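Local atomic coordinates of Low molecular weight phosphotyrosine phosphatase family protein (Streptococcus pyogenes, PDB entry 5GOT), a protein that probably hydrolyses phosphotyrosine in proteins to tyrosine and inorganic phosphate, as a low molecular weight protein tyrosine phosphatase. Residues E19-S24 / K131-W136; S28-I33 / R139-E144; S68-I73 / K94-H99. One frame throughout, in Å; residues are numbered along the deposited sequence.

Interaction 1 (E19-S24 / K131-W136)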
loop_
_atom_site.group_PDB
_atom_site.type_symbol
_atom_site.label_atom_id
_atom_site.label_comp_id
_atom_site.label_asym_id
_atom_site.label_seq_id
_atom_site.Cartn_x
_atom_site.Cartn_y
_atom_site.Cartn_z
ATOM N N GLU A 19 2.739 -1.946 2.003
ATOM C CA GLU A 19 3.940 -1.174 2.312
ATOM C C GLU A 19 5.118 -2.087 2.608
ATOM O O GLU A 19 6.163 -2.016 1.952
ATOM C CB GLU A 19 3.690 -0.237 3.503
ATOM C CG GLU A 19 4.966 0.433 4.018
ATOM C CD GLU A 19 4.737 1.435 5.152
ATOM O OE1 GLU A 19 3.576 1.721 5.516
ATOM O OE2 GLU A 19 5.743 1.941 5.687
ATOM N N PHE A 20 4.946 -2.993 3.573
ATOM C CA PHE A 20 6.092 -3.767 4.026
ATOM C C PHE A 20 6.399 -4.939 3.104
ATOM O O PHE A 20 7.567 -5.322 2.986
ATOM C CB PHE A 20 5.877 -4.178 5.487
ATOM C CG PHE A 20 5.830 -2.990 6.409
ATOM C CD1 PHE A 20 6.974 -2.231 6.624
ATOM C CD2 PHE A 20 4.639 -2.577 6.987
ATOM C CE1 PHE A 20 6.937 -1.091 7.439
ATOM C CE2 PHE A 20 4.593 -1.454 7.820
ATOM C CZ PHE A 20 5.745 -0.707 8.042
ATOM N N VAL A 21 5.404 -5.501 2.416
ATOM C CA VAL A 21 5.720 -6.482 1.382
ATOM C C VAL A 21 6.495 -5.810 0.247
ATOM O O VAL A 21 7.521 -6.321 -0.215
ATOM C CB VAL A 21 4.446 -7.180 0.873
ATOM C CG1 VAL A 21 4.769 -8.083 -0.315
ATOM C CG2 VAL A 21 3.800 -8.010 1.987
ATOM N N MET A 22 6.038 -4.633 -0.199
ATOM C CA MET A 22 6.776 -3.928 -1.245
ATOM C C MET A 22 8.185 -3.580 -0.775
ATOM O O MET A 22 9.156 -3.719 -1.530
ATOM C CB MET A 22 6.031 -2.657 -1.664
ATOM C CG MET A 22 6.555 -2.047 -2.958
ATOM S SD MET A 22 6.026 -3.019 -4.354
ATOM C CE MET A 22 7.014 -2.303 -5.683
ATOM N N LYS A 23 8.320 -3.151 0.480
ATOM C CA LYS A 23 9.635 -2.824 1.008
ATOM C C LYS A 23 10.547 -4.039 1.057
ATOM O O LYS A 23 11.773 -3.880 1.045
ATOM C CB LYS A 23 9.506 -2.207 2.399
ATOM C CG LYS A 23 9.014 -0.773 2.386
ATOM C CD LYS A 23 8.988 -0.212 3.794
ATOM C CE LYS A 23 8.911 1.303 3.797
ATOM N NZ LYS A 23 8.367 1.820 5.070
ATOM N N SER A 24 9.983 -5.245 1.084
ATOM C CA SER A 24 10.809 -6.438 1.128
ATOM C C SER A 24 11.346 -6.838 -0.237
ATOM O O SER A 24 12.209 -7.719 -0.304
ATOM C CB SER A 24 10.024 -7.609 1.740
ATOM O OG SER A 24 9.165 -8.232 0.791
ATOM N N LYS A 131 1.628 -10.794 -4.966
ATOM C CA LYS A 131 1.633 -10.808 -6.428
ATOM C C LYS A 131 1.469 -9.403 -7.002
ATOM O O LYS A 131 2.131 -9.049 -7.985
ATOM C CB LYS A 131 0.528 -11.734 -6.947
ATOM C CG LYS A 131 0.729 -13.208 -6.574
ATOM C CD LYS A 131 -0.216 -14.158 -7.332
ATOM C CE LYS A 131 -1.670 -14.054 -6.864
ATOM N NZ LYS A 131 -2.580 -14.998 -7.589
ATOM N N GLY A 132 0.581 -8.597 -6.414
ATOM C CA GLY A 132 0.385 -7.239 -6.896
ATOM C C GLY A 132 1.605 -6.358 -6.689
ATOM O O GLY A 132 1.884 -5.464 -7.498
ATOM N N CYS A 133 2.343 -6.583 -5.605
ATOM C CA CYS A 133 3.593 -5.859 -5.417
ATOM C C CYS A 133 4.595 -6.222 -6.504
ATOM O O CYS A 133 5.315 -5.350 -7.004
ATOM C CB CYS A 133 4.167 -6.133 -4.025
ATOM S SG CYS A 133 3.294 -5.230 -2.710
ATOM N N GLN A 134 4.638 -7.500 -6.897
ATOM C CA GLN A 134 5.518 -7.905 -7.991
ATOM C C GLN A 134 5.138 -7.198 -9.285
ATOM O O GLN A 134 6.012 -6.760 -10.042
ATOM C CB GLN A 134 5.468 -9.423 -8.180
ATOM C CG GLN A 134 6.337 -10.201 -7.199
ATOM C CD GLN A 134 7.817 -9.904 -7.380
ATOM O OE1 GLN A 134 8.260 -9.541 -8.475
ATOM N NE2 GLN A 134 8.590 -10.038 -6.301
ATOM N N ASP A 135 3.835 -7.073 -9.551
ATOM C CA ASP A 135 3.390 -6.394 -10.759
ATOM C C ASP A 135 3.743 -4.916 -10.731
ATOM O O ASP A 135 4.184 -4.368 -11.745
ATOM C CB ASP A 135 1.893 -6.590 -10.950
ATOM C CG ASP A 135 1.545 -8.023 -11.311
ATOM O OD1 ASP A 135 2.479 -8.847 -11.493
ATOM O OD2 ASP A 135 0.339 -8.317 -11.430
ATOM N N TRP A 136 3.561 -4.252 -9.581
ATOM C CA TRP A 136 3.937 -2.843 -9.487
ATOM C C TRP A 136 5.432 -2.652 -9.702
ATOM O O TRP A 136 5.853 -1.675 -10.329
ATOM C CB TRP A 136 3.496 -2.249 -8.144
ATOM C CG TRP A 136 2.039 -1.928 -8.186
ATOM C CD1 TRP A 136 1.030 -2.546 -7.489
ATOM C CD2 TRP A 136 1.410 -0.964 -9.033
ATOM N NE1 TRP A 136 -0.186 -2.006 -7.844
ATOM C CE2 TRP A 136 0.024 -1.031 -8.788
ATOM C CE3 TRP A 136 1.886 -0.045 -9.979
ATOM C CZ2 TRP A 136 -0.888 -0.212 -9.448
ATOM C CZ3 TRP A 136 0.979 0.772 -10.627
ATOM C CH2 TRP A 136 -0.389 0.685 -10.363
#

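Interaction 2 (S28-I33 / R139-E144)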
loop_
_atom_site.group_PDB
_atom_site.type_symbol
_atom_site.label_atom_id
_atom_site.label_comp_id
_atom_site.label_asym_id
_atom_site.label_seq_id
_atom_site.Cartn_x
_atom_site.Cartn_y
_atom_site.Cartn_z
ATOM N N SER A 28 15.117 0.713 -0.260
ATOM C CA SER A 28 14.863 2.085 0.165
ATOM C C SER A 28 15.625 3.120 -0.664
ATOM O O SER A 28 15.225 4.289 -0.706
ATOM C CB SER A 28 15.230 2.198 1.648
ATOM O OG SER A 28 15.336 3.544 2.059
ATOM N N ASP A 29 16.700 2.714 -1.340
ATOM C CA ASP A 29 17.512 3.643 -2.114
ATOM C C ASP A 29 16.916 3.946 -3.480
ATOM O O ASP A 29 17.264 4.971 -4.081
ATOM C CB ASP A 29 18.930 3.084 -2.281
ATOM C CG ASP A 29 19.666 2.934 -0.949
ATOM O OD1 ASP A 29 19.594 3.862 -0.116
ATOM O OD2 ASP A 29 20.313 1.884 -0.736
ATOM N N VAL A 30 16.030 3.095 -3.985
ATOM C CA VAL A 30 15.446 3.308 -5.303
ATOM C C VAL A 30 13.929 3.497 -5.268
ATOM O O VAL A 30 13.362 4.015 -6.245
ATOM C CB VAL A 30 15.839 2.165 -6.267
ATOM C CG1 VAL A 30 15.062 0.912 -5.975
ATOM C CG2 VAL A 30 15.692 2.586 -7.723
ATOM N N MET A 31 13.240 3.154 -4.176
ATOM C CA MET A 31 11.818 3.463 -4.056
ATOM C C MET A 31 11.476 3.827 -2.619
ATOM O O MET A 31 11.884 3.136 -1.678
ATOM C CB MET A 31 10.948 2.290 -4.528
ATOM C CG MET A 31 9.476 2.649 -4.689
ATOM S SD MET A 31 8.426 1.240 -5.106
ATOM C CE MET A 31 9.036 0.792 -6.726
ATOM N N MET A 32 10.729 4.911 -2.450
ATOM C CA MET A 32 10.272 5.348 -1.142
ATOM C C MET A 32 8.813 4.939 -0.989
ATOM O O MET A 32 7.984 5.258 -1.847
ATOM C CB MET A 32 10.449 6.862 -0.991
ATOM C CG MET A 32 10.097 7.436 0.378
ATOM S SD MET A 32 8.430 8.130 0.435
ATOM C CE MET A 32 8.620 9.410 1.672
ATOM N N ILE A 33 8.507 4.206 0.079
ATOM C CA ILE A 33 7.232 3.502 0.206
ATOM C C ILE A 33 6.636 3.808 1.568
ATOM O O ILE A 33 7.314 3.667 2.591
ATOM C CB ILE A 33 7.400 1.984 0.017
ATOM C CG1 ILE A 33 8.009 1.679 -1.348
ATOM C CG2 ILE A 33 6.059 1.289 0.117
ATOM C CD1 ILE A 33 8.632 0.317 -1.426
ATOM N N ARG A 139 6.067 -2.716 -13.289
ATOM C CA ARG A 139 5.486 -1.536 -13.901
ATOM C C ARG A 139 6.334 -0.292 -13.647
ATOM O O ARG A 139 6.511 0.540 -14.547
ATOM C CB ARG A 139 4.070 -1.356 -13.367
ATOM C CG ARG A 139 3.262 -0.360 -14.105
ATOM C CD ARG A 139 2.102 -1.013 -14.844
ATOM N NE ARG A 139 1.232 0.068 -15.283
ATOM C CZ ARG A 139 0.016 0.298 -14.806
ATOM N NH1 ARG A 139 -0.518 -0.528 -13.912
ATOM N NH2 ARG A 139 -0.675 1.344 -15.254
ATOM N N LEU A 140 6.880 -0.159 -12.441
ATOM C CA LEU A 140 7.541 1.070 -12.019
ATOM C C LEU A 140 9.051 1.068 -12.227
ATOM O O LEU A 140 9.642 2.148 -12.313
ATOM C CB LEU A 140 7.240 1.341 -10.539
ATOM C CG LEU A 140 5.753 1.549 -10.260
ATOM C CD1 LEU A 140 5.493 1.583 -8.772
ATOM C CD2 LEU A 140 5.301 2.844 -10.912
ATOM N N MET A 141 9.697 -0.092 -12.309
ATOM C CA MET A 141 11.143 -0.122 -12.444
ATOM C C MET A 141 11.542 -0.237 -13.911
ATOM O O MET A 141 10.801 -0.766 -14.744
ATOM C CB MET A 141 11.748 -1.270 -11.637
ATOM C CG MET A 141 11.356 -1.269 -10.159
ATOM S SD MET A 141 11.685 0.263 -9.263
ATOM C CE MET A 141 13.471 0.330 -9.321
ATOM N N SER A 142 12.720 0.289 -14.226
ATOM C CA SER A 142 13.234 0.196 -15.583
ATOM C C SER A 142 13.524 -1.255 -15.937
ATOM O O SER A 142 13.712 -2.110 -15.065
ATOM C CB SER A 142 14.517 1.007 -15.732
ATOM O OG SER A 142 15.573 0.384 -15.016
ATOM N N LYS A 143 13.584 -1.532 -17.241
ATOM C CA LYS A 143 13.935 -2.879 -17.672
ATOM C C LYS A 143 15.324 -3.266 -17.184
ATOM O O LYS A 143 15.552 -4.415 -16.785
ATOM C CB LYS A 143 13.845 -2.993 -19.191
ATOM C CG LYS A 143 14.086 -4.404 -19.678
ATOM C CD LYS A 143 13.622 -4.581 -21.102
ATOM C CE LYS A 143 14.130 -5.905 -21.661
ATOM N NZ LYS A 143 13.891 -7.021 -20.709
ATOM N N GLU A 144 16.256 -2.310 -17.177
ATOM C CA GLU A 144 17.612 -2.585 -16.714
ATOM C C GLU A 144 17.622 -2.965 -15.240
ATOM O O GLU A 144 18.336 -3.893 -14.835
ATOM C CB GLU A 144 18.506 -1.367 -16.961
ATOM C CG GLU A 144 18.362 -0.758 -18.374
ATOM C CD GLU A 144 17.275 0.334 -18.467
ATOM O OE1 GLU A 144 17.528 1.495 -18.032
ATOM O OE2 GLU A 144 16.156 0.062 -18.971
#

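Interaction 3 (S68-I73 / K94-H99)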
loop_
_atom_site.group_PDB
_atom_site.type_symbol
_atom_site.label_atom_id
_atom_site.label_comp_id
_atom_site.label_asym_id
_atom_site.label_seq_id
_atom_site.Cartn_x
_atom_site.Cartn_y
_atom_site.Cartn_z
ATOM N N SER A 68 -1.744 3.920 12.011
ATOM C CA SER A 68 -2.646 4.426 10.990
ATOM C C SER A 68 -2.515 5.938 10.880
ATOM O O SER A 68 -2.568 6.649 11.886
ATOM C CB SER A 68 -4.080 4.051 11.332
ATOM O OG SER A 68 -4.985 4.651 10.427
ATOM N N LYS A 69 -2.337 6.429 9.653
ATOM C CA LYS A 69 -2.158 7.857 9.391
ATOM C C LYS A 69 -2.997 8.248 8.179
ATOM O O LYS A 69 -2.894 7.616 7.119
ATOM C CB LYS A 69 -0.675 8.189 9.156
ATOM C CG LYS A 69 -0.368 9.675 8.904
ATOM C CD LYS A 69 1.141 9.949 8.865
ATOM C CE LYS A 69 1.435 11.393 8.348
ATOM N NZ LYS A 69 2.881 11.834 8.501
ATOM N N GLN A 70 -3.854 9.255 8.348
ATOM C CA GLN A 70 -4.709 9.696 7.257
ATOM C C GLN A 70 -3.891 10.491 6.246
ATOM O O GLN A 70 -2.982 11.244 6.615
ATOM C CB GLN A 70 -5.874 10.535 7.780
ATOM C CG GLN A 70 -6.898 10.900 6.706
ATOM C CD GLN A 70 -8.130 11.616 7.247
ATOM O OE1 GLN A 70 -8.062 12.377 8.220
ATOM N NE2 GLN A 70 -9.266 11.381 6.606
ATOM N N ILE A 71 -4.194 10.284 4.960
ATOM C CA ILE A 71 -3.468 10.967 3.892
ATOM C C ILE A 71 -3.751 12.464 3.959
ATOM O O ILE A 71 -4.867 12.891 4.283
ATOM C CB ILE A 71 -3.848 10.360 2.528
ATOM C CG1 ILE A 71 -2.917 10.889 1.427
ATOM C CG2 ILE A 71 -5.300 10.635 2.200
ATOM C CD1 ILE A 71 -2.980 10.095 0.131
ATOM N N THR A 72 -2.733 13.275 3.671
ATOM C CA THR A 72 -2.824 14.725 3.807
ATOM C C THR A 72 -2.593 15.414 2.469
ATOM O O THR A 72 -2.100 14.821 1.509
ATOM C CB THR A 72 -1.806 15.261 4.830
ATOM O OG1 THR A 72 -0.474 15.051 4.342
ATOM C CG2 THR A 72 -1.976 14.572 6.200
ATOM N N ILE A 73 -2.926 16.710 2.432
ATOM C CA ILE A 73 -2.658 17.509 1.237
ATOM C C ILE A 73 -1.179 17.450 0.890
ATOM O O ILE A 73 -0.805 17.359 -0.287
ATOM C CB ILE A 73 -3.131 18.963 1.437
ATOM C CG1 ILE A 73 -4.655 19.020 1.545
ATOM C CG2 ILE A 73 -2.648 19.853 0.289
ATOM C CD1 ILE A 73 -5.197 20.436 1.725
ATOM N N LYS A 94 -10.018 10.354 -4.740
ATOM C CA LYS A 94 -10.227 11.395 -5.741
ATOM C C LYS A 94 -11.131 12.507 -5.211
ATOM O O LYS A 94 -10.857 13.690 -5.444
ATOM C CB LYS A 94 -10.789 10.783 -7.025
ATOM C CG LYS A 94 -9.756 9.993 -7.836
ATOM C CD LYS A 94 -10.404 9.339 -9.039
ATOM C CE LYS A 94 -9.417 8.503 -9.834
ATOM N NZ LYS A 94 -10.103 7.745 -10.900
ATOM N N GLU A 95 -12.192 12.159 -4.474
ATOM C CA GLU A 95 -13.098 13.197 -3.978
ATOM C C GLU A 95 -12.428 14.043 -2.904
ATOM O O GLU A 95 -12.505 15.278 -2.938
ATOM C CB GLU A 95 -14.399 12.597 -3.430
ATOM C CG GLU A 95 -14.976 11.397 -4.173
ATOM C CD GLU A 95 -15.380 11.679 -5.622
ATOM O OE1 GLU A 95 -15.236 12.831 -6.129
ATOM O OE2 GLU A 95 -15.875 10.731 -6.294
ATOM N N MET A 96 -11.754 13.402 -1.945
ATOM C CA MET A 96 -11.139 14.167 -0.866
ATOM C C MET A 96 -10.054 15.105 -1.374
ATOM O O MET A 96 -9.755 16.105 -0.709
ATOM C CB MET A 96 -10.590 13.227 0.217
ATOM C CG MET A 96 -9.378 12.396 -0.168
ATOM S SD MET A 96 -8.998 11.174 1.114
ATOM C CE MET A 96 -8.619 12.249 2.521
ATOM N N SER A 97 -9.482 14.838 -2.550
ATOM C CA SER A 97 -8.525 15.750 -3.165
ATOM C C SER A 97 -9.132 16.580 -4.298
ATOM O O SER A 97 -8.383 17.229 -5.036
ATOM C CB SER A 97 -7.307 14.977 -3.683
ATOM O OG SER A 97 -7.682 14.072 -4.707
ATOM N N GLN A 98 -10.461 16.557 -4.461
ATOM C CA GLN A 98 -11.172 17.325 -5.501
ATOM C C GLN A 98 -10.566 17.118 -6.884
ATOM O O GLN A 98 -10.446 18.051 -7.684
ATOM C CB GLN A 98 -11.219 18.818 -5.175
ATOM C CG GLN A 98 -11.727 19.144 -3.794
ATOM C CD GLN A 98 -10.597 19.565 -2.894
ATOM O OE1 GLN A 98 -9.896 20.534 -3.189
ATOM N NE2 GLN A 98 -10.390 18.831 -1.804
ATOM N N HIS A 99 -10.157 15.888 -7.158
ATOM C CA HIS A 99 -9.752 15.471 -8.495
ATOM C C HIS A 99 -8.581 16.283 -9.033
ATOM O O HIS A 99 -8.387 16.359 -10.250
ATOM C CB HIS A 99 -10.942 15.539 -9.454
ATOM C CG HIS A 99 -12.021 14.547 -9.145
ATOM N ND1 HIS A 99 -12.045 13.280 -9.688
ATOM C CD2 HIS A 99 -13.121 14.640 -8.363
ATOM C CE1 HIS A 99 -13.112 12.636 -9.255
ATOM N NE2 HIS A 99 -13.780 13.436 -8.445
#

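Interaction 1 (E19-S24 / K131-W136)
Met22 and Cys133 mark the point where helices 14-23 and 122-140 come together: the short axes of 19-23 and 131-136 approach to 9.4 Å with a signed crossing angle of -55°, and the CA atoms of these two residues lie 5.6 Å apart. Sulfur dominates the interface. The CA-CB bond of Cys133 is directed at the first helix, and its SG touches two neighbours on that surface, 4.0 Å from Val21 CG1 and 3.9 Å from Met22 CB. Met22 leaves its helix obliquely and reaches across by its conformation: CG is anti to the backbone N (chi1 -166°), and a bend at chi2 (74°) folds the thioether over Cys133. There Met22 SD lies 3.6 Å from Cys133 CB and also faces the carbonyl oxygen of that residue. The terminal methyl carries on along the second helix, Met22 CE coming to 4.3 Å from Trp136 CB, one turn further on. Trp136 takes part through this base alone. Its indole leads away to meet the rings of Tyr106 and Phe108, and its NE1 is bonded to the carbonyl oxygen of Phe108. On the first helix, Ser24 OG donates to Val21 O at 2.7 Å, a bond lying in the carbonyl plane on a lone pair; Ser24 N gives the same oxygen a second donor. All four touching residues are buried, and Met22 also reaches Met31 and Ile33 of strand 31-37, so the seam joins two helices close to the edge of the parallel sheet. With thiol, thioether and methyl groups meeting at van der Waals distances and no polar bond between the segments, cohesion between them probably rests on shape and dispersion, the polarisable sulfur atoms probably contributing much of it.

Interaction 2 (S28-I33 / R139-E144)
Met141, just past helix 122-140, meets Val30, in the loop just before strand 31-37, and Met31, the first residue of that strand, which is an outermost one of the four-stranded parallel sheet (order 2-1-3-4) of this phosphatase fold. From Met141 CB the chain coils: chi1 -55°, chi2 -54° and chi3 -65° turn in the same sense, bringing its end to the side chains of Val30 and Met31. CB and CG come within 4.2 Å of nothing in segment 28-33. SD is the first atom to touch, 3.7 Å from Met31 CE, where the two methionine chains run obliquely past each other. The methyl at the end then meets Val30 tip to tip, fitting against both branches, with Met141 CE 3.8 Å from Val30 CG1. Leu140, in the last turn of the helix, adds a crossing at about a right angle: its CD1 stands 4.2 Å from Met31 CE. That methionine methyl thus touches both the Met141 sulfur and one Leu140 methyl. Tyr145 and Leu146 of helix 143-148 extend the apolar patch, touching Val30 and Met141 respectively. Closest of all is the methyl pair at the more open margin, Met141 CE against Val30 CG2 at 3.5 Å.

Interaction 3 (S68-I73 / K94-H99)
A Schellman motif closes helix 87-96, and from this helix end Met96 reaches out to Ile71 and Gln70 in the loop that leads to helix 73-78. The motif is defined by Gln98, whose phi is positive, and by two backbone bonds: His99 N to Lys94 O, and Gln98 N to Glu95 O. Met96 CG lies between the backbone N and the carbonyl carbon (chi1 70°), which sends the chain out from the helix toward the loop before it bends at chi3. Its thioether passes obliquely over one branch of Ile71, with Met96 CE 3.7 Å and SD 3.9 Å from Ile71 CG2. Met96 CE also comes to 4.2 Å from Gln70 NE2, but that nitrogen has its polar partner elsewhere, in the carbonyl oxygen of Thr38. The contact is small, 103 Å² in all, and mainly apolar. At the helix end His99 NE2 donates to Glu95 OE1 at 2.8 Å. This bond is bent, 138° at the hydrogen, and reaches the oxygen from above the carboxylate plane, 43° out of it. His99 ND1 is bonded to Asp102 OD2, so the imidazole spans two carboxylates, a setting that would probably favour its protonated form. Thr72 is the N-cap of helix 73-78, its side chain capping a backbone N of the first turn, while its own N is bonded to Asp75 OD2, as in a capping box. Upstream of Ile71, Ser68 OG is bonded to Gly10 O and Lys69 N to Asn11 OD1, in the CX5R loop that probably binds phosphate. Ile71 and Lys69 make backbone bonds to Ala37 at the end of strand 31-37, while Phe76 of helix 73-78 touches both Ile71 and Met96; the contact lies where the start of one helix, the end of another and an outer strand converge.

Interactions 1 and 2 are neighbours, their centres 11 Å apart, and share helix 122-140: one uses its later turns, the other its end. They touch directly, Met22 CE lying 3.8 Å from Met31 CE, so the two apolar contacts join where helix 14-23, strand 31-37 and helix 122-140 meet. Along the chain their segments alternate, 19-24, 28-33, 131-136, 139-144, tying the amino-terminal part to the carboxy-terminal helices. Both segments of interaction 3 fall between 28-33 and 131-136 in sequence, and it is remote in space, with its centre 22 Å and 24 Å from the other two. Strand 31-37 spans the distance: its start serves interaction 2, while its far end bonds to loop 68-73.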